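PDB 5WA1: programmed cell death 6-interacting protein from Homo sapiens, which acts in endosomal sorting, membrane repair and cytokinesis, and binds ESCRT-III CHMP4 subunits through the Bro1 domain that makes up this chain. Local coordinates for residues Phe105-Asp118 against Ser129-Cys143. Sequence-based numbering, arbitrary orientation.
Sequences FSENQICLTFTWKD and SVKLALASLGYEKSC
The W116 indole carries C143 on one face: C143 CB sits over the six-membered ring, 3.4 Å from W116 CD2, while C143 SG lies over the five-membered ring as a sulfur-aromatic contact. Contacts of this kind join a two-stranded antiparallel sheet, 114-117 with 131-134, to the start of helix 137-157 in the Bro1 domain. At the indole edge, W116 NE1 donates to E140 OE1 at 2.9 Å, with the oxygen 4° out of the ring plane. The F114 ring has E140 over one face, CB above its centre and the carboxylate plane 28° from that of the ring; a bend at chi2 (85°) lays the acid there. Further along, F105, less well ordered, has I110 CB on one face and L137 CD2 on the opposite one, both toward the rim, with L112 CD1 at its edge. W116 also turns its edge toward the face of Y139 in a T-shaped pair.

F114 pairs with L134 and W116 with L132, both hydrogen-bonded pairs; on the other face of the sheet T115 OG1 lies 3.2 Å from A133 CB. D118 N continues the ladder to V130 O. The other oxygen of the buried acid, E140 OE2, takes a salt bridge from R71 and a hydrogen bond from Y92, which would help to hold the carboxylate in place for the indole N-H. S136 is the N-cap of the helix, its OG accepting a weak bond from Y139 N. Y139 in turn reaches back to the sheet: L132 O takes both W116 N and Y139 OH, from opposite faces of its carbonyl plane, with Y139 OH 2.9 Å from L132 O.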
ATOM      1  N   PHE A 105     -21.817  22.375   6.325  1.00166.76           N
ATOM      2  CA  PHE A 105     -20.386  22.483   6.582  1.00168.33           C
ATOM      3  C   PHE A 105     -19.640  23.255   5.506  1.00170.20           C
ATOM      4  O   PHE A 105     -18.532  23.734   5.768  1.00169.74           O
ATOM      5  CB  PHE A 105     -19.763  21.092   6.728  1.00165.48           C
ATOM      6  CG  PHE A 105     -19.770  20.573   8.133  1.00166.23           C
ATOM      7  CD1 PHE A 105     -18.769  20.933   9.020  1.00165.28           C
ATOM      8  CD2 PHE A 105     -20.776  19.731   8.571  1.00168.47           C
ATOM      9  CE1 PHE A 105     -18.771  20.460  10.315  1.00165.72           C
ATOM     10  CE2 PHE A 105     -20.785  19.256   9.866  1.00168.60           C
ATOM     11  CZ  PHE A 105     -19.781  19.620  10.740  1.00167.17           C
ATOM     12  N   SER A 106     -20.213  23.379   4.303  1.00171.87           N
ATOM     13  CA  SER A 106     -19.580  24.179   3.258  1.00171.01           C
ATOM     14  C   SER A 106     -19.391  25.620   3.716  1.00171.00           C
ATOM     15  O   SER A 106     -18.361  26.244   3.434  1.00168.91           O
ATOM     16  CB  SER A 106     -20.411  24.125   1.976  1.00173.22           C
ATOM     17  OG  SER A 106     -20.562  22.792   1.521  1.00169.22           O
ATOM     18  N   GLU A 107     -20.377  26.163   4.421  1.00172.30           N
ATOM     19  CA  GLU A 107     -20.235  27.437   5.104  1.00173.59           C
ATOM     20  C   GLU A 107     -19.654  27.206   6.492  1.00170.45           C
ATOM     21  O   GLU A 107     -19.865  26.155   7.105  1.00167.58           O
ATOM     22  CB  GLU A 107     -21.584  28.151   5.208  1.00178.84           C
ATOM     23  CG  GLU A 107     -22.604  27.421   6.070  1.00177.00           C
ATOM     24  CD  GLU A 107     -23.972  28.067   6.022  1.00182.64           C
ATOM     25  OE1 GLU A 107     -24.943  27.381   5.637  1.00182.82           O
ATOM     26  OE2 GLU A 107     -24.075  29.264   6.359  1.00187.25           O
ATOM     27  N   ASN A 108     -18.910  28.194   6.984  1.00170.83           N
ATOM     28  CA  ASN A 108     -18.286  28.080   8.301  1.00167.49           C
ATOM     29  C   ASN A 108     -19.182  28.704   9.374  1.00170.81           C
ATOM     30  O   ASN A 108     -18.796  29.611  10.113  1.00172.60           O
ATOM     31  CB  ASN A 108     -16.897  28.707   8.293  1.00164.88           C
ATOM     32  CG  ASN A 108     -15.929  27.988   9.218  1.00157.92           C
ATOM     33  OD1 ASN A 108     -16.116  26.812   9.539  1.00149.87           O
ATOM     34  ND2 ASN A 108     -14.888  28.690   9.653  1.00158.05           N
ATOM     35  N   GLN A 109     -20.414  28.196   9.432  1.00168.68           N
ATOM     36  CA  GLN A 109     -21.310  28.467  10.547  1.00165.16           C
ATOM     37  C   GLN A 109     -21.282  27.370  11.601  1.00155.32           C
ATOM     38  O   GLN A 109     -21.720  27.608  12.734  1.00150.40           O
ATOM     39  CB  GLN A 109     -22.748  28.661  10.053  1.00169.52           C
ATOM     40  CG  GLN A 109     -22.995  30.008   9.395  1.00175.17           C
ATOM     41  CD  GLN A 109     -24.470  30.294   9.193  1.00181.17           C
ATOM     42  OE1 GLN A 109     -25.310  29.406   9.340  1.00179.90           O
ATOM     43  NE2 GLN A 109     -24.794  31.538   8.860  1.00187.52           N
ATOM     44  N   ILE A 110     -20.791  26.183  11.253  1.00148.71           N
ATOM     45  CA  ILE A 110     -20.449  25.148  12.221  1.00136.73           C
ATOM     46  C   ILE A 110     -18.945  25.240  12.447  1.00133.60           C
ATOM     47  O   ILE A 110     -18.152  24.924  11.554  1.00125.60           O
ATOM     48  CB  ILE A 110     -20.864  23.748  11.745  1.00129.23           C
ATOM     49  CG1 ILE A 110     -22.386  23.579  11.783  1.00131.59           C
ATOM     50  CG2 ILE A 110     -20.226  22.680  12.614  1.00129.93           C
ATOM     51  CD1 ILE A 110     -23.102  24.015  10.525  1.00135.99           C
ATOM     52  N   CYS A 111     -18.548  25.701  13.632  1.00138.62           N
ATOM     53  CA  CYS A 111     -17.134  25.867  13.958  1.00144.58           C
ATOM     54  C   CYS A 111     -16.584  24.533  14.448  1.00137.87           C
ATOM     55  O   CYS A 111     -16.894  24.088  15.558  1.00141.42           O
ATOM     56  CB  CYS A 111     -16.940  26.969  14.996  1.00156.37           C
ATOM     57  SG  CYS A 111     -17.918  26.810  16.509  1.00169.20           S
ATOM     58  N   LEU A 112     -15.777  23.893  13.609  1.00122.47           N
ATOM     59  CA  LEU A 112     -15.137  22.624  13.929  1.00110.18           C
ATOM     60  C   LEU A 112     -13.740  22.668  13.345  1.00 96.93           C
ATOM     61  O   LEU A 112     -13.597  22.813  12.131  1.00 97.21           O
ATOM     62  CB  LEU A 112     -15.915  21.442  13.346  1.00115.73           C
ATOM     63  CG  LEU A 112     -16.782  20.585  14.267  1.00118.49           C
ATOM     64  CD1 LEU A 112     -17.415  19.460  13.469  1.00116.26           C
ATOM     65  CD2 LEU A 112     -15.953  20.031  15.409  1.00115.20           C
ATOM     66  N   THR A 113     -12.717  22.554  14.190  1.00 96.58           N
ATOM     67  CA  THR A 113     -11.329  22.620  13.743  1.00 92.32           C
ATOM     68  C   THR A 113     -10.624  21.305  14.045  1.00 79.12           C
ATOM     69  O   THR A 113     -10.497  20.904  15.208  1.00 74.45           O
ATOM     70  CB  THR A 113     -10.584  23.785  14.395  1.00 91.70           C
ATOM     71  OG1 THR A 113     -11.113  25.024  13.903  1.00 90.98           O
ATOM     72  CG2 THR A 113      -9.101  23.711  14.064  1.00 83.35           C
ATOM     73  N   PHE A 114     -10.155  20.645  12.998  1.00 68.01           N
ATOM     74  CA  PHE A 114      -9.406  19.407  13.135  1.00 68.35           C
ATOM     75  C   PHE A 114      -7.923  19.716  13.012  1.00 71.17           C
ATOM     76  O   PHE A 114      -7.500  20.406  12.074  1.00 67.50           O
ATOM     77  CB  PHE A 114      -9.836  18.388  12.084  1.00 68.54           C
ATOM     78  CG  PHE A 114     -11.323  18.187  12.016  1.00 72.72           C
ATOM     79  CD1 PHE A 114     -11.967  17.349  12.913  1.00 73.39           C
ATOM     80  CD2 PHE A 114     -12.075  18.841  11.054  1.00 73.08           C
ATOM     81  CE1 PHE A 114     -13.340  17.164  12.847  1.00 82.08           C
ATOM     82  CE2 PHE A 114     -13.444  18.665  10.981  1.00 76.44           C
ATOM     83  CZ  PHE A 114     -14.078  17.826  11.878  1.00 83.67           C
ATOM     84  N   THR A 115      -7.146  19.234  13.975  1.00 71.36           N
ATOM     85  CA  THR A 115      -5.705  19.429  14.004  1.00 74.81           C
ATOM     86  C   THR A 115      -5.035  18.079  13.827  1.00 64.91           C
ATOM     87  O   THR A 115      -5.298  17.152  14.599  1.00 67.09           O
ATOM     88  CB  THR A 115      -5.267  20.079  15.315  1.00 80.35           C
ATOM     89  OG1 THR A 115      -5.924  21.341  15.456  1.00 78.63           O
ATOM     90  CG2 THR A 115      -3.763  20.292  15.324  1.00 83.65           C
ATOM     91  N   TRP A 116      -4.174  17.976  12.817  1.00 58.23           N
ATOM     92  CA  TRP A 116      -3.486  16.739  12.484  1.00 60.65           C
ATOM     93  C   TRP A 116      -1.998  17.011  12.340  1.00 59.30           C
ATOM     94  O   TRP A 116      -1.585  18.089  11.899  1.00 61.47           O
ATOM     95  CB  TRP A 116      -4.014  16.128  11.188  1.00 63.49           C
ATOM     96  CG  TRP A 116      -5.381  15.548  11.314  1.00 63.29           C
ATOM     97  CD1 TRP A 116      -6.567  16.224  11.298  1.00 62.38           C
ATOM     98  CD2 TRP A 116      -5.707  14.161  11.463  1.00 54.20           C
ATOM     99  NE1 TRP A 116      -7.614  15.344  11.433  1.00 60.82           N
ATOM    100  CE2 TRP A 116      -7.113  14.071  11.537  1.00 61.58           C
ATOM    101  CE3 TRP A 116      -4.950  12.989  11.544  1.00 58.04           C
ATOM    102  CZ2 TRP A 116      -7.776  12.853  11.684  1.00 59.69           C
ATOM    103  CZ3 TRP A 116      -5.612  11.779  11.691  1.00 57.44           C
ATOM    104  CH2 TRP A 116      -7.008  11.723  11.763  1.00 55.42           C
ATOM    105  N   LYS A 117      -1.220  16.039  12.732  1.00 63.11           N
ATOM    106  CA  LYS A 117       0.202  16.122  12.670  1.00 69.15           C
ATOM    107  C   LYS A 117       0.732  15.367  11.443  1.00 62.05           C
ATOM    108  O   LYS A 117       0.112  14.447  10.969  1.00 54.13           O
ATOM    109  CB  LYS A 117       0.742  15.517  13.930  1.00 76.12           C
ATOM    110  CG  LYS A 117       2.176  15.830  14.209  1.00 81.91           C
ATOM    111  CD  LYS A 117       2.639  15.037  15.400  1.00 87.87           C
ATOM    112  CE  LYS A 117       4.139  15.139  15.530  1.00 95.76           C
ATOM    113  NZ  LYS A 117       4.677  13.958  16.245  1.00101.85           N
ATOM    114  N   ASP A 118       1.870  15.790  10.919  1.00 59.29           N
ATOM    115  CA  ASP A 118       2.450  15.114   9.761  1.00 55.54           C
ATOM    116  C   ASP A 118       2.851  13.690  10.123  1.00 56.36           C
ATOM    117  O   ASP A 118       3.429  13.443  11.186  1.00 58.73           O
ATOM    118  CB  ASP A 118       3.665  15.885   9.248  1.00 60.29           C
ATOM    119  CG  ASP A 118       4.103  15.429   7.868  1.00 65.62           C
ATOM    120  OD1 ASP A 118       4.882  14.453   7.777  1.00 59.19           O
ATOM    121  OD2 ASP A 118       3.666  16.044   6.872  1.00 66.98           O
ATOM    122  N   SER A 129       6.530  20.429  16.480  1.00144.61           N
ATOM    123  CA  SER A 129       6.144  19.450  15.481  1.00141.42           C
ATOM    124  C   SER A 129       5.491  20.135  14.282  1.00125.64           C
ATOM    125  O   SER A 129       5.202  21.335  14.293  1.00131.63           O
ATOM    126  CB  SER A 129       5.199  18.410  16.081  1.00147.68           C
ATOM    127  OG  SER A 129       3.996  19.008  16.526  1.00152.71           O
ATOM    128  N   VAL A 130       5.261  19.351  13.235  1.00 97.14           N
ATOM    129  CA  VAL A 130       4.636  19.837  12.010  1.00 84.01           C
ATOM    130  C   VAL A 130       3.159  19.474  12.092  1.00 78.75           C
ATOM    131  O   VAL A 130       2.768  18.323  11.867  1.00 71.53           O
ATOM    132  CB  VAL A 130       5.306  19.255  10.761  1.00 84.40           C
ATOM    133  CG1 VAL A 130       4.629  19.783   9.503  1.00 86.86           C
ATOM    134  CG2 VAL A 130       6.785  19.606  10.754  1.00 81.22           C
ATOM    135  N   LYS A 131       2.335  20.465  12.426  1.00 80.51           N
ATOM    136  CA  LYS A 131       0.901  20.310  12.595  1.00 82.33           C
ATOM    137  C   LYS A 131       0.165  21.215  11.617  1.00 85.45           C
ATOM    138  O   LYS A 131       0.710  22.210  11.129  1.00 92.44           O
ATOM    139  CB  LYS A 131       0.469  20.650  14.028  1.00 94.07           C
ATOM    140  CG  LYS A 131       1.049  19.755  15.108  1.00105.10           C
ATOM    141  CD  LYS A 131       0.567  20.200  16.485  1.00114.85           C
ATOM    142  CE  LYS A 131       0.971  19.215  17.574  1.00120.68           C
ATOM    143  NZ  LYS A 131       0.477  19.638  18.915  1.00122.63           N
ATOM    144  N   LEU A 132      -1.088  20.861  11.339  1.00 80.35           N
ATOM    145  CA  LEU A 132      -1.973  21.716  10.552  1.00 81.69           C
ATOM    146  C   LEU A 132      -3.388  21.614  11.102  1.00 72.18           C
ATOM    147  O   LEU A 132      -3.903  20.509  11.301  1.00 66.02           O
ATOM    148  CB  LEU A 132      -1.946  21.329   9.069  1.00 76.85           C
ATOM    149  CG  LEU A 132      -2.997  22.010   8.187  1.00 74.92           C
ATOM    150  CD1 LEU A 132      -2.879  23.535   8.252  1.00 83.72           C
ATOM    151  CD2 LEU A 132      -2.901  21.513   6.750  1.00 71.57           C
ATOM    152  N   ALA A 133      -4.017  22.764  11.336  1.00 77.68           N
ATOM    153  CA  ALA A 133      -5.382  22.826  11.837  1.00 80.51           C
ATOM    154  C   ALA A 133      -6.259  23.535  10.817  1.00 85.47           C
ATOM    155  O   ALA A 133      -5.933  24.643  10.380  1.00 92.22           O
ATOM    156  CB  ALA A 133      -5.442  23.543  13.186  1.00 76.68           C
ATOM    157  N   LEU A 134      -7.362  22.897  10.433  1.00 79.85           N
ATOM    158  CA  LEU A 134      -8.281  23.465   9.459  1.00 80.16           C
ATOM    159  C   LEU A 134      -9.719  23.185   9.868  1.00 81.33           C
ATOM    160  O   LEU A 134     -10.034  22.104  10.377  1.00 77.52           O
ATOM    161  CB  LEU A 134      -8.030  22.900   8.058  1.00 75.15           C
ATOM    162  CG  LEU A 134      -6.717  23.304   7.386  1.00 83.53           C
ATOM    163  CD1 LEU A 134      -6.525  22.531   6.099  1.00 74.47           C
ATOM    164  CD2 LEU A 134      -6.702  24.803   7.126  1.00 94.94           C
ATOM    165  N   ALA A 135     -10.587  24.170   9.639  1.00 85.03           N
ATOM    166  CA  ALA A 135     -12.028  23.999   9.834  1.00 75.49           C
ATOM    167  C   ALA A 135     -12.641  23.476   8.532  1.00 90.00           C
ATOM    168  O   ALA A 135     -13.321  24.187   7.787  1.00 98.45           O
ATOM    169  CB  ALA A 135     -12.668  25.312  10.282  1.00 84.01           C
ATOM    170  N   SER A 136     -12.374  22.197   8.261  1.00 84.83           N
ATOM    171  CA  SER A 136     -12.788  21.591   7.000  1.00 90.56           C
ATOM    172  C   SER A 136     -13.072  20.107   7.184  1.00 92.09           C
ATOM    173  O   SER A 136     -12.219  19.362   7.682  1.00 77.30           O
ATOM    174  CB  SER A 136     -11.719  21.782   5.921  1.00 94.52           C
ATOM    175  OG  SER A 136     -12.151  21.255   4.676  1.00 96.95           O
ATOM    176  N   LEU A 137     -14.265  19.683   6.758  1.00 84.05           N
ATOM    177  CA  LEU A 137     -14.574  18.259   6.726  1.00 84.06           C
ATOM    178  C   LEU A 137     -13.709  17.533   5.703  1.00 79.20           C
ATOM    179  O   LEU A 137     -13.297  16.390   5.930  1.00 75.30           O
ATOM    180  CB  LEU A 137     -16.051  18.047   6.414  1.00 89.57           C
ATOM    181  CG  LEU A 137     -16.731  16.912   7.169  1.00 98.20           C
ATOM    182  CD1 LEU A 137     -16.311  16.932   8.630  1.00 98.86           C
ATOM    183  CD2 LEU A 137     -18.241  17.048   7.050  1.00108.65           C
ATOM    184  N   GLY A 138     -13.429  18.181   4.566  1.00 75.70           N
ATOM    185  CA  GLY A 138     -12.574  17.567   3.564  1.00 76.42           C
ATOM    186  C   GLY A 138     -11.190  17.246   4.093  1.00 75.01           C
ATOM    187  O   GLY A 138     -10.595  16.228   3.729  1.00 65.16           O
ATOM    188  N   TYR A 139     -10.659  18.111   4.960  1.00 72.72           N
ATOM    189  CA  TYR A 139      -9.379  17.838   5.607  1.00 69.68           C
ATOM    190  C   TYR A 139      -9.480  16.620   6.516  1.00 66.36           C
ATOM    191  O   TYR A 139      -8.603  15.749   6.503  1.00 63.57           O
ATOM    192  CB  TYR A 139      -8.931  19.066   6.402  1.00 72.30           C
ATOM    193  CG  TYR A 139      -7.590  18.941   7.104  1.00 65.12           C
ATOM    194  CD1 TYR A 139      -6.476  18.430   6.449  1.00 62.83           C
ATOM    195  CD2 TYR A 139      -7.435  19.386   8.417  1.00 67.22           C
ATOM    196  CE1 TYR A 139      -5.245  18.338   7.092  1.00 63.98           C
ATOM    197  CE2 TYR A 139      -6.213  19.300   9.065  1.00 61.83           C
ATOM    198  CZ  TYR A 139      -5.123  18.775   8.401  1.00 65.05           C
ATOM    199  OH  TYR A 139      -3.912  18.700   9.058  1.00 60.43           O
ATOM    200  N   GLU A 140     -10.546  16.549   7.318  1.00 62.95           N
ATOM    201  CA  GLU A 140     -10.727  15.410   8.210  1.00 58.80           C
ATOM    202  C   GLU A 140     -10.859  14.116   7.418  1.00 55.01           C
ATOM    203  O   GLU A 140     -10.179  13.125   7.715  1.00 55.42           O
ATOM    204  CB  GLU A 140     -11.951  15.636   9.105  1.00 63.33           C
ATOM    205  CG  GLU A 140     -12.319  14.442   9.971  1.00 67.93           C
ATOM    206  CD  GLU A 140     -11.537  14.375  11.274  1.00 66.54           C
ATOM    207  OE1 GLU A 140     -10.498  15.060  11.402  1.00 61.33           O
ATOM    208  OE2 GLU A 140     -11.980  13.639  12.186  1.00 69.29           O
ATOM    209  N   LYS A 141     -11.728  14.108   6.399  1.00 55.85           N
ATOM    210  CA  LYS A 141     -11.849  12.952   5.510  1.00 60.84           C
ATOM    211  C   LYS A 141     -10.493  12.499   4.978  1.00 63.12           C
ATOM    212  O   LYS A 141     -10.184  11.298   4.965  1.00 59.40           O
ATOM    213  CB  LYS A 141     -12.766  13.285   4.328  1.00 64.98           C
ATOM    214  CG  LYS A 141     -14.240  13.417   4.647  1.00 75.63           C
ATOM    215  CD  LYS A 141     -14.978  14.093   3.494  1.00 81.44           C
ATOM    216  CE  LYS A 141     -14.638  13.450   2.153  1.00 87.03           C
ATOM    217  NZ  LYS A 141     -15.154  14.259   1.009  1.00 91.75           N
ATOM    218  N   SER A 142      -9.679  13.449   4.504  1.00 61.03           N
ATOM    219  CA  SER A 142      -8.416  13.086   3.864  1.00 59.98           C
ATOM    220  C   SER A 142      -7.455  12.442   4.852  1.00 52.53           C
ATOM    221  O   SER A 142      -6.765  11.473   4.512  1.00 53.55           O
ATOM    222  CB  SER A 142      -7.766  14.319   3.237  1.00 65.00           C
ATOM    223  OG  SER A 142      -8.504  14.769   2.123  1.00 71.47           O
ATOM    224  N   CYS A 143      -7.373  12.989   6.064  1.00 52.14           N
ATOM    225  CA  CYS A 143      -6.468  12.442   7.067  1.00 55.43           C
ATOM    226  C   CYS A 143      -6.976  11.110   7.595  1.00 56.95           C
ATOM    227  O   CYS A 143      -6.181  10.204   7.866  1.00 49.97           O
ATOM    228  CB  CYS A 143      -6.299  13.435   8.217  1.00 53.19           C
ATOM    229  SG  CYS A 143      -5.592  15.014   7.729  1.00 59.32           S
TER